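DspB (Aggregatibacter actinomycetemcomitans, PDB 1YHT) hydrolyses terminal N-acetylhexosamine residues as a family 20 beta-hexosaminidase and releases biofilms, probably by cutting their N-acetylglucosamine polymer. Local coordinates at residues A[218-223]-A[260-265]; A[274-279]-A[296-301]; A[50-55]-A[169-174]. All coordinates share one frame; numbering follows the deposited sequence.

The chain folds as a TIM barrel, and the three contacts follow one another along it without nesting or crossing. Contact 3 comes first. It closes a loop of 113 residues, bringing the end of strand 49-53 to the C-terminal end of helix 154-171. Contact 1 follows, with 36 residues between its segments; it joins the loop after strand 212-216 to helix 259-264. Contact 2 comes last and closes the shortest loop, 16 residues, between 274-279 and the end of helix 287-301. Contacts 2 and 3 both reach the parallel barrel sheet. The centres lie about 24 to 27 Å apart, and no two contacts touch.

Contact 1: A[218-223]-A[260-265]; sequences DGLIKN and PELLAK
Leu220 and Leu262 form the packed part of this contact. CD1 of Leu220 lies 3.8 Å from CD1 of Leu262. The same Leu220 methyl is 4.0 Å from Leu262 CD2, so one methyl group meets both branches of the other leucine. The two side chains cross at about a right angle. In Leu262, CG stands anti to the carbonyl carbon (chi1 -72°), and this turns the branched end toward the loop. Both leucines are buried.

The other side is looser and more open to solvent. Lys222 is exposed, and its CE comes only within 4.4 Å of Glu261 OE1. The charged ends do not meet: Lys222 NZ is 5.0 Å from Glu261 OE2. Any attraction between them is probably modest. Each has a firmer polar partner nearby. Lys222 NZ bonds to the backbone O of Asp254, and Glu261 OE1 accepts from the backbone N of Ser258.

The leucine pair lies over the outside of the barrel. Leu220 also touches Ile234 of strand 233-236, while Leu262 touches Tyr236 at the end of that strand and Val269 of strand 269-271. Val257, just before helix 259-264, packs against both leucines.

Contact 2: A[274-279]-A[296-301]; sequences SYYLYI and KDVIKN. With ACY (acetic acid), chain B.
Tyr278 OH donates a hydrogen bond of 2.7 Å to atom O of a bound acetic acid, probably taken up from the crystallisation liquor. The acetate oxygen sits at the edge of the tyrosine ring, near its plane. Ser274 CB lies 3.4 Å above the centre of one face of this ring, and Trp330 meets it edge-to-face.

Tyr276 carries the contact with helix 287-301. Its CG is anti to the carbonyl carbon (chi1 -74°), and the ring extends toward the last turn of that helix. Asp297 OD2 approaches Tyr276 CE1 to 3.8 Å, with the carboxylate plane turned 45° from the ring. Farther out, Tyr276 OH lies 3.6 Å from Asn301 CB. Val298 meets the base of the tyrosine instead: its CG2 is 3.5 Å from the backbone O of Tyr276 and 4.3 Å from CB of Tyr276.

The neighbouring Tyr275 covers one face of this ring: its CD2 stands 3.6 Å above the centre of the Tyr276 ring. Trp302 also meets the Tyr276 ring, with the planes at about 45°. Val298 packs in addition on Leu349 of helix 339-358.

Here a short helix and strand 278-279, which pairs with strand 324-329, receive the end of an outer helix. Such packing of peripheral helices around a parallel strand barrel is characteristic of the TIM-barrel fold.

Contact 3: A[50-55]-A[169-174]; sequences LHLHFS and DIFGDT
Leu52 and Phe171 reach each other through different first torsions. In Leu52, CG is anti to the backbone N (chi1 -158°), and the branched end reaches outward from the strand. In Phe171, CG is anti to the carbonyl carbon (chi1 -71°), and the ring projects from the last turn of its helix toward the strand.

The two side chains cross at about a right angle. Leu52 CD2 comes to the edge of the Phe171 ring and lies in its plane. It is 4.0 Å from Phe171 CZ and nearly as close to CE1, so the methyl meets the outer end of the ring. Phe54 adds a second, looser contact. Its CE2 is 4.3 Å from CE2 of Phe171, and the rings approach obliquely. All three side chains are buried, and the contact between the segments is wholly apolar.

The helix end behind Phe171 is closed by polar bonds. Phe171 O accepts from Thr174 OG1 at 2.6 Å and from Thr174 N at 3.2 Å. Both donors come from the same face of the carbonyl plane. The hydroxyl is tilted 28° out of that plane. Gly172, with positive phi, turns the chain out of the helix between these residues.

The strand's other side carries His51 and His53, which both hydrogen-bond Glu114 OE1.

The contact is part of the layer between barrel and outer helices. Pro113 of strand 110-117, the next strand in the sheet, touches both Phe54 and Phe171. Ile25, after strand 18-24, touches Leu52 and Phe54. Helix 94-106 flanks the other segment through Ile170 and Thr174, so the end of helix 154-171 lies beside helix 94-106 and against strand 110-117.

Contact 1: A[218-223]-A[260-265]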
ATOM      1  N   ASP A 218       4.369  -1.627 -10.877  1.00 10.52           N
ATOM      2  CA  ASP A 218       5.226  -2.725 -11.269  1.00 10.57           C
ATOM      3  C   ASP A 218       4.805  -3.385 -12.608  1.00 11.32           C
ATOM      4  O   ASP A 218       5.666  -3.816 -13.385  1.00 11.18           O
ATOM      5  CB  ASP A 218       5.269  -3.831 -10.217  1.00 10.03           C
ATOM      6  CG  ASP A 218       5.653  -3.355  -8.850  1.00  9.65           C
ATOM      7  OD1 ASP A 218       6.441  -4.053  -8.200  1.00  8.43           O
ATOM      8  OD2 ASP A 218       5.132  -2.297  -8.417  1.00  8.42           O
ATOM      9  N   GLY A 219       3.494  -3.468 -12.833  1.00 10.83           N
ATOM     10  CA  GLY A 219       2.953  -4.153 -13.994  1.00 11.80           C
ATOM     11  C   GLY A 219       2.769  -3.298 -15.204  1.00 11.31           C
ATOM     12  O   GLY A 219       2.219  -3.745 -16.183  1.00 10.29           O
ATOM     13  N   LEU A 220       3.271  -2.060 -15.138  1.00 12.09           N
ATOM     14  CA  LEU A 220       3.123  -1.108 -16.226  1.00 11.56           C
ATOM     15  C   LEU A 220       4.345  -1.206 -17.104  1.00 12.07           C
ATOM     16  O   LEU A 220       5.429  -0.706 -16.750  1.00  8.99           O
ATOM     17  CB  LEU A 220       2.933   0.323 -15.681  1.00 12.18           C
ATOM     18  CG  LEU A 220       1.680   0.527 -14.819  1.00 13.41           C
ATOM     19  CD1 LEU A 220       1.573   1.918 -14.243  1.00 12.62           C
ATOM     20  CD2 LEU A 220       0.430   0.214 -15.602  1.00 15.34           C
ATOM     21  N   ILE A 221       4.170  -1.911 -18.231  1.00 12.55           N
ATOM     22  CA  ILE A 221       5.256  -2.120 -19.172  1.00 12.45           C
ATOM     23  C   ILE A 221       4.906  -1.512 -20.515  1.00 12.00           C
ATOM     24  O   ILE A 221       3.757  -1.283 -20.809  1.00 10.72           O
ATOM     25  CB  ILE A 221       5.633  -3.599 -19.294  1.00 13.24           C
ATOM     26  CG1 ILE A 221       4.495  -4.418 -19.947  1.00 11.92           C
ATOM     27  CG2 ILE A 221       6.031  -4.178 -17.901  1.00 13.36           C
ATOM     28  CD1 ILE A 221       4.919  -5.829 -20.249  1.00 16.18           C
ATOM     29  N   LYS A 222       5.920  -1.214 -21.312  1.00 12.39           N
ATOM     30  CA  LYS A 222       5.714  -0.568 -22.628  1.00 13.25           C
ATOM     31  C   LYS A 222       4.833  -1.363 -23.585  1.00 12.75           C
ATOM     32  O   LYS A 222       4.069  -0.781 -24.322  1.00 13.22           O
ATOM     33  CB  LYS A 222       7.066  -0.337 -23.299  1.00 13.92           C
ATOM     34  CG  LYS A 222       7.876   0.757 -22.665  1.00 17.05           C
ATOM     35  CD  LYS A 222       9.215   0.934 -23.423  1.00 20.04           C
ATOM     36  CE  LYS A 222      10.310   1.438 -22.518  1.00 23.02           C
ATOM     37  NZ  LYS A 222      11.656   1.362 -23.229  1.00 23.50           N
ATOM     38  N   ASN A 223       4.953  -2.694 -23.552  1.00 12.72           N
ATOM     39  CA  ASN A 223       4.202  -3.582 -24.439  1.00 13.53           C
ATOM     40  C   ASN A 223       2.715  -3.530 -24.284  1.00 13.64           C
ATOM     41  O   ASN A 223       2.005  -3.792 -25.258  1.00 14.74           O
ATOM     42  CB  ASN A 223       4.581  -5.057 -24.222  1.00 13.60           C
ATOM     43  CG  ASN A 223       5.840  -5.431 -24.918  1.00 15.17           C
ATOM     44  OD1 ASN A 223       6.397  -4.638 -25.690  1.00 12.15           O
ATOM     45  ND2 ASN A 223       6.332  -6.631 -24.628  1.00 13.23           N
ATOM     46  N   PRO A 260       7.876   9.651 -16.195  1.00 13.62           N
ATOM     47  CA  PRO A 260       7.533  10.633 -17.205  1.00 13.95           C
ATOM     48  C   PRO A 260       6.701  10.067 -18.350  1.00 13.51           C
ATOM     49  O   PRO A 260       5.847  10.753 -18.869  1.00 14.90           O
ATOM     50  CB  PRO A 260       8.901  11.118 -17.701  1.00 14.37           C
ATOM     51  CG  PRO A 260       9.831  10.882 -16.480  1.00 13.90           C
ATOM     52  CD  PRO A 260       9.333   9.557 -15.992  1.00 14.45           C
ATOM     53  N   GLU A 261       6.978   8.837 -18.749  1.00 13.86           N
ATOM     54  CA  GLU A 261       6.197   8.194 -19.806  1.00 14.38           C
ATOM     55  C   GLU A 261       4.724   8.077 -19.452  1.00 13.75           C
ATOM     56  O   GLU A 261       3.849   8.292 -20.299  1.00 13.32           O
ATOM     57  CB  GLU A 261       6.800   6.863 -20.179  1.00 14.72           C
ATOM     58  CG  GLU A 261       7.987   7.034 -21.100  1.00 16.21           C
ATOM     59  CD  GLU A 261       8.918   5.850 -21.126  1.00 18.33           C
ATOM     60  OE1 GLU A 261       8.802   4.894 -20.332  1.00 15.60           O
ATOM     61  OE2 GLU A 261       9.818   5.870 -21.989  1.00 23.92           O
ATOM     62  N   LEU A 262       4.446   7.802 -18.178  1.00 13.84           N
ATOM     63  CA  LEU A 262       3.089   7.737 -17.672  1.00 13.00           C
ATOM     64  C   LEU A 262       2.438   9.106 -17.695  1.00 13.59           C
ATOM     65  O   LEU A 262       1.293   9.242 -18.113  1.00 13.56           O
ATOM     66  CB  LEU A 262       3.083   7.163 -16.252  1.00 12.75           C
ATOM     67  CG  LEU A 262       3.384   5.643 -16.158  1.00 12.62           C
ATOM     68  CD1 LEU A 262       3.521   5.202 -14.705  1.00 10.84           C
ATOM     69  CD2 LEU A 262       2.350   4.813 -16.848  1.00 11.90           C
ATOM     70  N   LEU A 263       3.193  10.119 -17.260  1.00 14.10           N
ATOM     71  CA  LEU A 263       2.690  11.510 -17.252  1.00 15.27           C
ATOM     72  C   LEU A 263       2.343  11.972 -18.657  1.00 15.78           C
ATOM     73  O   LEU A 263       1.309  12.603 -18.884  1.00 15.31           O
ATOM     74  CB  LEU A 263       3.740  12.439 -16.661  1.00 15.20           C
ATOM     75  CG  LEU A 263       4.089  12.231 -15.187  1.00 14.83           C
ATOM     76  CD1 LEU A 263       5.125  13.227 -14.758  1.00 17.20           C
ATOM     77  CD2 LEU A 263       2.867  12.313 -14.296  1.00 15.24           C
ATOM     78  N   ALA A 264       3.215  11.608 -19.601  1.00 16.76           N
ATOM     79  CA  ALA A 264       3.007  11.961 -21.015  1.00 17.11           C
ATOM     80  C   ALA A 264       1.728  11.356 -21.571  1.00 18.15           C
ATOM     81  O   ALA A 264       1.076  12.000 -22.386  1.00 18.65           O
ATOM     82  CB  ALA A 264       4.157  11.548 -21.826  1.00 17.32           C
ATOM     83  N   LYS A 265       1.370  10.140 -21.124  1.00 18.44           N
ATOM     84  CA  LYS A 265       0.115   9.524 -21.487  1.00 18.54           C
ATOM     85  C   LYS A 265      -1.096  10.016 -20.700  1.00 17.90           C
ATOM     86  O   LYS A 265      -2.181   9.597 -20.968  1.00 20.30           O
ATOM     87  CB  LYS A 265       0.195   7.997 -21.413  1.00 19.49           C
ATOM     88  CG  LYS A 265       0.706   7.338 -22.709  1.00 23.73           C
ATOM     89  CD  LYS A 265      -0.372   7.301 -23.818  1.00 25.48           C
ATOM     90  CE  LYS A 265      -1.134   5.959 -23.769  1.00 29.94           C
ATOM     91  NZ  LYS A 265      -2.467   5.901 -24.441  1.00 28.45           N
TER

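Contact 2: A[274-279]-A[296-301]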
ATOM      1  N   SER A 274      11.156   5.090  -3.588  1.00 11.46           N
ATOM      2  CA  SER A 274      11.618   4.287  -2.452  1.00 11.86           C
ATOM      3  C   SER A 274      12.948   4.785  -1.870  1.00 12.96           C
ATOM      4  O   SER A 274      13.184   4.663  -0.690  1.00 13.62           O
ATOM      5  CB  SER A 274      11.732   2.807  -2.821  1.00 12.48           C
ATOM      6  OG  SER A 274      12.646   2.638  -3.888  1.00 12.45           O
ATOM      7  N   TYR A 275      13.801   5.403  -2.673  1.00 13.02           N
ATOM      8  CA  TYR A 275      15.047   5.899  -2.085  1.00 13.49           C
ATOM      9  C   TYR A 275      14.846   6.935  -0.982  1.00 12.61           C
ATOM     10  O   TYR A 275      15.473   6.820   0.075  1.00 12.84           O
ATOM     11  CB  TYR A 275      15.971   6.456  -3.143  1.00 14.92           C
ATOM     12  CG  TYR A 275      17.334   6.804  -2.579  1.00 17.34           C
ATOM     13  CD1 TYR A 275      18.294   5.813  -2.334  1.00 20.14           C
ATOM     14  CD2 TYR A 275      17.637   8.102  -2.253  1.00 18.41           C
ATOM     15  CE1 TYR A 275      19.537   6.135  -1.796  1.00 19.32           C
ATOM     16  CE2 TYR A 275      18.886   8.440  -1.743  1.00 18.21           C
ATOM     17  CZ  TYR A 275      19.827   7.461  -1.541  1.00 20.76           C
ATOM     18  OH  TYR A 275      21.027   7.846  -1.003  1.00 22.09           O
ATOM     19  N   TYR A 276      14.021   7.953  -1.230  1.00 11.17           N
ATOM     20  CA  TYR A 276      13.781   9.033  -0.250  1.00 11.20           C
ATOM     21  C   TYR A 276      12.549   8.843   0.648  1.00 10.83           C
ATOM     22  O   TYR A 276      12.454   9.430   1.734  1.00 10.63           O
ATOM     23  CB  TYR A 276      13.601  10.365  -0.976  1.00 10.71           C
ATOM     24  CG  TYR A 276      14.889  10.916  -1.505  1.00 14.70           C
ATOM     25  CD1 TYR A 276      15.856  11.406  -0.617  1.00 15.50           C
ATOM     26  CD2 TYR A 276      15.172  10.917  -2.880  1.00 15.61           C
ATOM     27  CE1 TYR A 276      17.042  11.906  -1.077  1.00 17.01           C
ATOM     28  CE2 TYR A 276      16.378  11.458  -3.355  1.00 17.26           C
ATOM     29  CZ  TYR A 276      17.301  11.934  -2.446  1.00 18.34           C
ATOM     30  OH  TYR A 276      18.507  12.441  -2.868  1.00 20.98           O
ATOM     31  N   LEU A 277      11.595   8.075   0.147  1.00 10.19           N
ATOM     32  CA  LEU A 277      10.267   8.051   0.711  1.00 10.14           C
ATOM     33  C   LEU A 277       9.854   6.734   1.335  1.00  9.17           C
ATOM     34  O   LEU A 277       8.755   6.657   1.867  1.00  9.22           O
ATOM     35  CB  LEU A 277       9.244   8.509  -0.330  1.00  9.48           C
ATOM     36  CG  LEU A 277       9.524   9.840  -1.026  1.00 11.36           C
ATOM     37  CD1 LEU A 277       8.468  10.132  -2.028  1.00 10.05           C
ATOM     38  CD2 LEU A 277       9.653  11.033  -0.085  1.00 13.88           C
ATOM     39  N   TYR A 278      10.710   5.724   1.293  1.00  8.90           N
ATOM     40  CA  TYR A 278      10.512   4.495   2.091  1.00  9.28           C
ATOM     41  C   TYR A 278      11.376   4.596   3.329  1.00 10.23           C
ATOM     42  O   TYR A 278      12.541   4.996   3.243  1.00  8.64           O
ATOM     43  CB  TYR A 278      10.958   3.244   1.339  1.00  9.73           C
ATOM     44  CG  TYR A 278       9.966   2.678   0.357  1.00 10.07           C
ATOM     45  CD1 TYR A 278       8.925   3.452  -0.176  1.00 11.13           C
ATOM     46  CD2 TYR A 278      10.106   1.373  -0.098  1.00 12.00           C
ATOM     47  CE1 TYR A 278       8.047   2.927  -1.071  1.00  9.96           C
ATOM     48  CE2 TYR A 278       9.244   0.865  -1.040  1.00 10.67           C
ATOM     49  CZ  TYR A 278       8.206   1.619  -1.497  1.00 11.32           C
ATOM     50  OH  TYR A 278       7.297   1.044  -2.386  1.00  7.38           O
ATOM     51  N   ILE A 279      10.783   4.245   4.472  1.00 10.43           N
ATOM     52  CA  ILE A 279      11.560   3.986   5.672  1.00 10.73           C
ATOM     53  C   ILE A 279      11.156   2.605   6.196  1.00 10.30           C
ATOM     54  O   ILE A 279       9.958   2.248   6.207  1.00 10.57           O
ATOM     55  CB  ILE A 279      11.454   5.162   6.737  1.00 10.20           C
ATOM     56  CG1 ILE A 279      12.382   4.883   7.919  1.00 12.21           C
ATOM     57  CG2 ILE A 279      10.015   5.351   7.214  1.00 10.75           C
ATOM     58  CD1 ILE A 279      12.763   6.153   8.705  1.00 13.08           C
ATOM     59  N   LYS A 296      16.108  15.359   7.365  1.00 12.71           N
ATOM     60  CA  LYS A 296      16.958  16.444   6.880  1.00 13.25           C
ATOM     61  C   LYS A 296      17.398  16.179   5.443  1.00 12.46           C
ATOM     62  O   LYS A 296      17.470  17.092   4.635  1.00 12.70           O
ATOM     63  CB  LYS A 296      18.174  16.634   7.803  1.00 13.78           C
ATOM     64  CG  LYS A 296      17.803  17.348   9.079  1.00 17.57           C
ATOM     65  CD  LYS A 296      18.891  17.256  10.121  1.00 20.18           C
ATOM     66  CE  LYS A 296      18.583  18.223  11.295  1.00 23.61           C
ATOM     67  NZ  LYS A 296      19.834  18.541  12.058  1.00 26.93           N
ATOM     68  N   ASP A 297      17.634  14.910   5.145  1.00 13.10           N
ATOM     69  CA  ASP A 297      18.077  14.460   3.814  1.00 14.29           C
ATOM     70  C   ASP A 297      16.991  14.731   2.765  1.00 14.81           C
ATOM     71  O   ASP A 297      17.275  15.274   1.704  1.00 15.45           O
ATOM     72  CB  ASP A 297      18.503  12.979   3.874  1.00 14.45           C
ATOM     73  CG  ASP A 297      19.158  12.474   2.570  1.00 15.07           C
ATOM     74  OD1 ASP A 297      19.981  13.192   1.988  1.00 12.03           O
ATOM     75  OD2 ASP A 297      18.849  11.335   2.163  1.00 17.33           O
ATOM     76  N   VAL A 298      15.743  14.422   3.092  1.00 14.62           N
ATOM     77  CA  VAL A 298      14.612  14.770   2.221  1.00 15.27           C
ATOM     78  C   VAL A 298      14.498  16.299   2.046  1.00 15.43           C
ATOM     79  O   VAL A 298      14.314  16.808   0.953  1.00 15.73           O
ATOM     80  CB  VAL A 298      13.301  14.169   2.803  1.00 15.08           C
ATOM     81  CG1 VAL A 298      12.028  14.792   2.173  1.00 16.54           C
ATOM     82  CG2 VAL A 298      13.350  12.654   2.650  1.00 15.32           C
ATOM     83  N   ILE A 299      14.636  17.034   3.132  1.00 15.79           N
ATOM     84  CA  ILE A 299      14.526  18.481   3.049  1.00 16.63           C
ATOM     85  C   ILE A 299      15.603  19.071   2.120  1.00 16.88           C
ATOM     86  O   ILE A 299      15.305  19.921   1.274  1.00 16.51           O
ATOM     87  CB  ILE A 299      14.628  19.105   4.451  1.00 17.18           C
ATOM     88  CG1 ILE A 299      13.337  18.818   5.255  1.00 15.81           C
ATOM     89  CG2 ILE A 299      14.898  20.625   4.375  1.00 18.98           C
ATOM     90  CD1 ILE A 299      13.538  18.847   6.718  1.00 18.20           C
ATOM     91  N   LYS A 300      16.837  18.607   2.286  1.00 17.23           N
ATOM     92  CA  LYS A 300      17.992  19.137   1.531  1.00 17.83           C
ATOM     93  C   LYS A 300      18.008  18.695   0.064  1.00 17.13           C
ATOM     94  O   LYS A 300      18.259  19.509  -0.831  1.00 16.94           O
ATOM     95  CB  LYS A 300      19.256  18.648   2.220  1.00 18.18           C
ATOM     96  CG  LYS A 300      20.585  19.139   1.656  1.00 21.81           C
ATOM     97  CD  LYS A 300      21.154  20.278   2.451  1.00 25.01           C
ATOM     98  CE  LYS A 300      22.687  20.259   2.399  1.00 25.98           C
ATOM     99  NZ  LYS A 300      23.190  20.114   1.028  1.00 27.77           N
ATOM    100  N   ASN A 301      17.678  17.422  -0.152  1.00 15.78           N
ATOM    101  CA  ASN A 301      17.993  16.700  -1.392  1.00 17.10           C
ATOM    102  C   ASN A 301      16.795  16.168  -2.187  1.00 17.30           C
ATOM    103  O   ASN A 301      16.947  15.847  -3.361  1.00 17.94           O
ATOM    104  CB  ASN A 301      18.951  15.516  -1.102  1.00 16.62           C
ATOM    105  CG  ASN A 301      20.233  15.951  -0.395  1.00 18.17           C
ATOM    106  OD1 ASN A 301      20.548  15.493   0.717  1.00 23.37           O
ATOM    107  ND2 ASN A 301      20.962  16.830  -1.014  1.00 17.03           N
TER
HETATM  108  C   ACY B 750       6.420  -2.332  -2.863  1.00  9.50           C
HETATM  109  O   ACY B 750       7.425  -1.677  -2.559  1.00  8.25           O
HETATM  110  OXT ACY B 750       6.395  -3.591  -2.896  1.00  8.39           O
HETATM  111  CH3 ACY B 750       5.178  -1.566  -3.168  1.00 10.06           C

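Contact 3: A[50-55]-A[169-174]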
ATOM      1  N   LEU A  50      -4.235   8.845   4.263  1.00  6.67           N
ATOM      2  CA  LEU A  50      -3.568   7.714   4.926  1.00  7.08           C
ATOM      3  C   LEU A  50      -3.909   6.437   4.112  1.00  6.86           C
ATOM      4  O   LEU A  50      -5.067   5.995   4.083  1.00  6.63           O
ATOM      5  CB  LEU A  50      -4.066   7.588   6.374  1.00  6.61           C
ATOM      6  CG  LEU A  50      -3.534   6.353   7.156  1.00  7.91           C
ATOM      7  CD1 LEU A  50      -2.049   6.300   7.208  1.00  9.55           C
ATOM      8  CD2 LEU A  50      -4.059   6.430   8.598  1.00 11.71           C
ATOM      9  N   HIS A  51      -2.899   5.946   3.406  1.00  6.15           N
ATOM     10  CA  HIS A  51      -2.909   4.698   2.641  1.00  6.17           C
ATOM     11  C   HIS A  51      -2.566   3.555   3.588  1.00  6.34           C
ATOM     12  O   HIS A  51      -1.426   3.411   4.086  1.00  5.81           O
ATOM     13  CB  HIS A  51      -1.944   4.915   1.445  1.00  5.90           C
ATOM     14  CG  HIS A  51      -1.604   3.694   0.621  1.00  6.20           C
ATOM     15  ND1 HIS A  51      -0.686   3.764  -0.416  1.00  6.72           N
ATOM     16  CD2 HIS A  51      -1.987   2.392   0.697  1.00  7.44           C
ATOM     17  CE1 HIS A  51      -0.529   2.561  -0.940  1.00  9.73           C
ATOM     18  NE2 HIS A  51      -1.281   1.703  -0.268  1.00  5.30           N
ATOM     19  N   LEU A  52      -3.588   2.755   3.873  1.00  7.04           N
ATOM     20  CA  LEU A  52      -3.507   1.707   4.894  1.00  7.27           C
ATOM     21  C   LEU A  52      -3.224   0.375   4.275  1.00  6.41           C
ATOM     22  O   LEU A  52      -4.131  -0.277   3.717  1.00  5.01           O
ATOM     23  CB  LEU A  52      -4.784   1.620   5.699  1.00  7.42           C
ATOM     24  CG  LEU A  52      -4.627   0.957   7.072  1.00 11.53           C
ATOM     25  CD1 LEU A  52      -3.737   1.813   8.017  1.00 15.23           C
ATOM     26  CD2 LEU A  52      -5.980   0.682   7.722  1.00 11.66           C
ATOM     27  N   HIS A  53      -1.957  -0.037   4.396  1.00  5.73           N
ATOM     28  CA  HIS A  53      -1.480  -1.333   3.873  1.00  6.18           C
ATOM     29  C   HIS A  53      -1.649  -2.364   4.975  1.00  6.17           C
ATOM     30  O   HIS A  53      -0.703  -2.638   5.711  1.00  5.66           O
ATOM     31  CB  HIS A  53      -0.012  -1.183   3.416  1.00  5.93           C
ATOM     32  CG  HIS A  53       0.532  -2.381   2.687  1.00  6.00           C
ATOM     33  ND1 HIS A  53       0.529  -2.483   1.310  1.00  7.15           N
ATOM     34  CD2 HIS A  53       1.108  -3.514   3.148  1.00  6.39           C
ATOM     35  CE1 HIS A  53       1.073  -3.641   0.962  1.00  8.07           C
ATOM     36  NE2 HIS A  53       1.433  -4.286   2.061  1.00  5.57           N
ATOM     37  N   PHE A  54      -2.862  -2.923   5.080  1.00  5.34           N
ATOM     38  CA  PHE A  54      -3.284  -3.822   6.191  1.00  5.35           C
ATOM     39  C   PHE A  54      -3.227  -5.311   5.863  1.00  6.70           C
ATOM     40  O   PHE A  54      -3.474  -6.143   6.738  1.00  5.86           O
ATOM     41  CB  PHE A  54      -4.718  -3.473   6.702  1.00  5.92           C
ATOM     42  CG  PHE A  54      -5.798  -3.633   5.666  1.00  5.01           C
ATOM     43  CD1 PHE A  54      -6.373  -4.875   5.414  1.00  3.86           C
ATOM     44  CD2 PHE A  54      -6.228  -2.555   4.941  1.00  4.27           C
ATOM     45  CE1 PHE A  54      -7.317  -5.017   4.442  1.00  7.87           C
ATOM     46  CE2 PHE A  54      -7.178  -2.710   3.974  1.00  7.99           C
ATOM     47  CZ  PHE A  54      -7.730  -3.941   3.735  1.00  7.79           C
ATOM     48  N   SER A  55      -2.890  -5.641   4.607  1.00  6.64           N
ATOM     49  CA  SER A  55      -2.919  -7.025   4.145  1.00  7.37           C
ATOM     50  C   SER A  55      -1.588  -7.337   3.387  1.00  7.49           C
ATOM     51  O   SER A  55      -1.224  -6.644   2.427  1.00  7.14           O
ATOM     52  CB  SER A  55      -4.128  -7.247   3.253  1.00  7.26           C
ATOM     53  OG  SER A  55      -4.127  -8.549   2.673  1.00 11.16           O
ATOM     54  N   ASP A 169     -17.222  -1.575   2.309  1.00  6.15           N
ATOM     55  CA  ASP A 169     -18.239  -1.369   3.347  1.00  6.13           C
ATOM     56  C   ASP A 169     -17.660  -0.918   4.702  1.00  6.59           C
ATOM     57  O   ASP A 169     -18.215  -0.040   5.377  1.00  6.28           O
ATOM     58  CB  ASP A 169     -19.039  -2.637   3.592  1.00  5.87           C
ATOM     59  CG  ASP A 169     -20.012  -2.950   2.463  1.00 10.24           C
ATOM     60  OD1 ASP A 169     -20.253  -2.086   1.610  1.00 13.82           O
ATOM     61  OD2 ASP A 169     -20.547  -4.052   2.462  1.00 13.81           O
ATOM     62  N   ILE A 170     -16.546  -1.510   5.087  1.00  7.35           N
ATOM     63  CA  ILE A 170     -15.837  -1.148   6.323  1.00  7.92           C
ATOM     64  C   ILE A 170     -15.353   0.321   6.337  1.00  7.34           C
ATOM     65  O   ILE A 170     -15.604   1.035   7.286  1.00  6.38           O
ATOM     66  CB  ILE A 170     -14.648  -2.086   6.561  1.00  7.34           C
ATOM     67  CG1 ILE A 170     -15.113  -3.508   6.907  1.00 11.47           C
ATOM     68  CG2 ILE A 170     -13.750  -1.608   7.710  1.00 10.44           C
ATOM     69  CD1 ILE A 170     -13.932  -4.572   6.829  1.00  9.92           C
ATOM     70  N   PHE A 171     -14.682   0.763   5.275  1.00  8.23           N
ATOM     71  CA  PHE A 171     -14.145   2.132   5.215  1.00  8.22           C
ATOM     72  C   PHE A 171     -15.227   3.161   4.864  1.00  8.58           C
ATOM     73  O   PHE A 171     -15.130   4.337   5.243  1.00  7.54           O
ATOM     74  CB  PHE A 171     -12.928   2.203   4.277  1.00  9.11           C
ATOM     75  CG  PHE A 171     -11.725   1.522   4.860  1.00  9.12           C
ATOM     76  CD1 PHE A 171     -10.782   2.257   5.595  1.00 14.22           C
ATOM     77  CD2 PHE A 171     -11.598   0.151   4.809  1.00  8.30           C
ATOM     78  CE1 PHE A 171      -9.703   1.629   6.208  1.00 12.29           C
ATOM     79  CE2 PHE A 171     -10.518  -0.506   5.444  1.00  5.86           C
ATOM     80  CZ  PHE A 171      -9.580   0.211   6.119  1.00 10.74           C
ATOM     81  N   GLY A 172     -16.256   2.712   4.153  1.00  9.10           N
ATOM     82  CA  GLY A 172     -17.376   3.575   3.762  1.00  9.85           C
ATOM     83  C   GLY A 172     -16.936   4.934   3.189  1.00  9.42           C
ATOM     84  O   GLY A 172     -15.974   4.999   2.435  1.00  9.18           O
ATOM     85  N   ASP A 173     -17.613   6.023   3.579  1.00  9.91           N
ATOM     86  CA  ASP A 173     -17.355   7.342   2.942  1.00 10.75           C
ATOM     87  C   ASP A 173     -16.052   8.052   3.351  1.00 11.01           C
ATOM     88  O   ASP A 173     -15.813   9.185   2.937  1.00 10.96           O
ATOM     89  CB  ASP A 173     -18.582   8.298   3.089  1.00 11.75           C
ATOM     90  CG  ASP A 173     -18.808   8.782   4.502  1.00 11.81           C
ATOM     91  OD1 ASP A 173     -18.020   8.503   5.434  1.00 12.87           O
ATOM     92  OD2 ASP A 173     -19.810   9.485   4.691  1.00 17.59           O
ATOM     93  N   THR A 174     -15.210   7.393   4.149  1.00 10.34           N
ATOM     94  CA  THR A 174     -13.883   7.942   4.468  1.00 11.00           C
ATOM     95  C   THR A 174     -12.915   7.766   3.307  1.00  9.87           C
ATOM     96  O   THR A 174     -11.813   8.318   3.338  1.00 10.54           O
ATOM     97  CB  THR A 174     -13.268   7.277   5.706  1.00 11.10           C
ATOM     98  OG1 THR A 174     -12.989   5.882   5.437  1.00  8.66           O
ATOM     99  CG2 THR A 174     -14.212   7.424   6.909  1.00 11.67           C
TER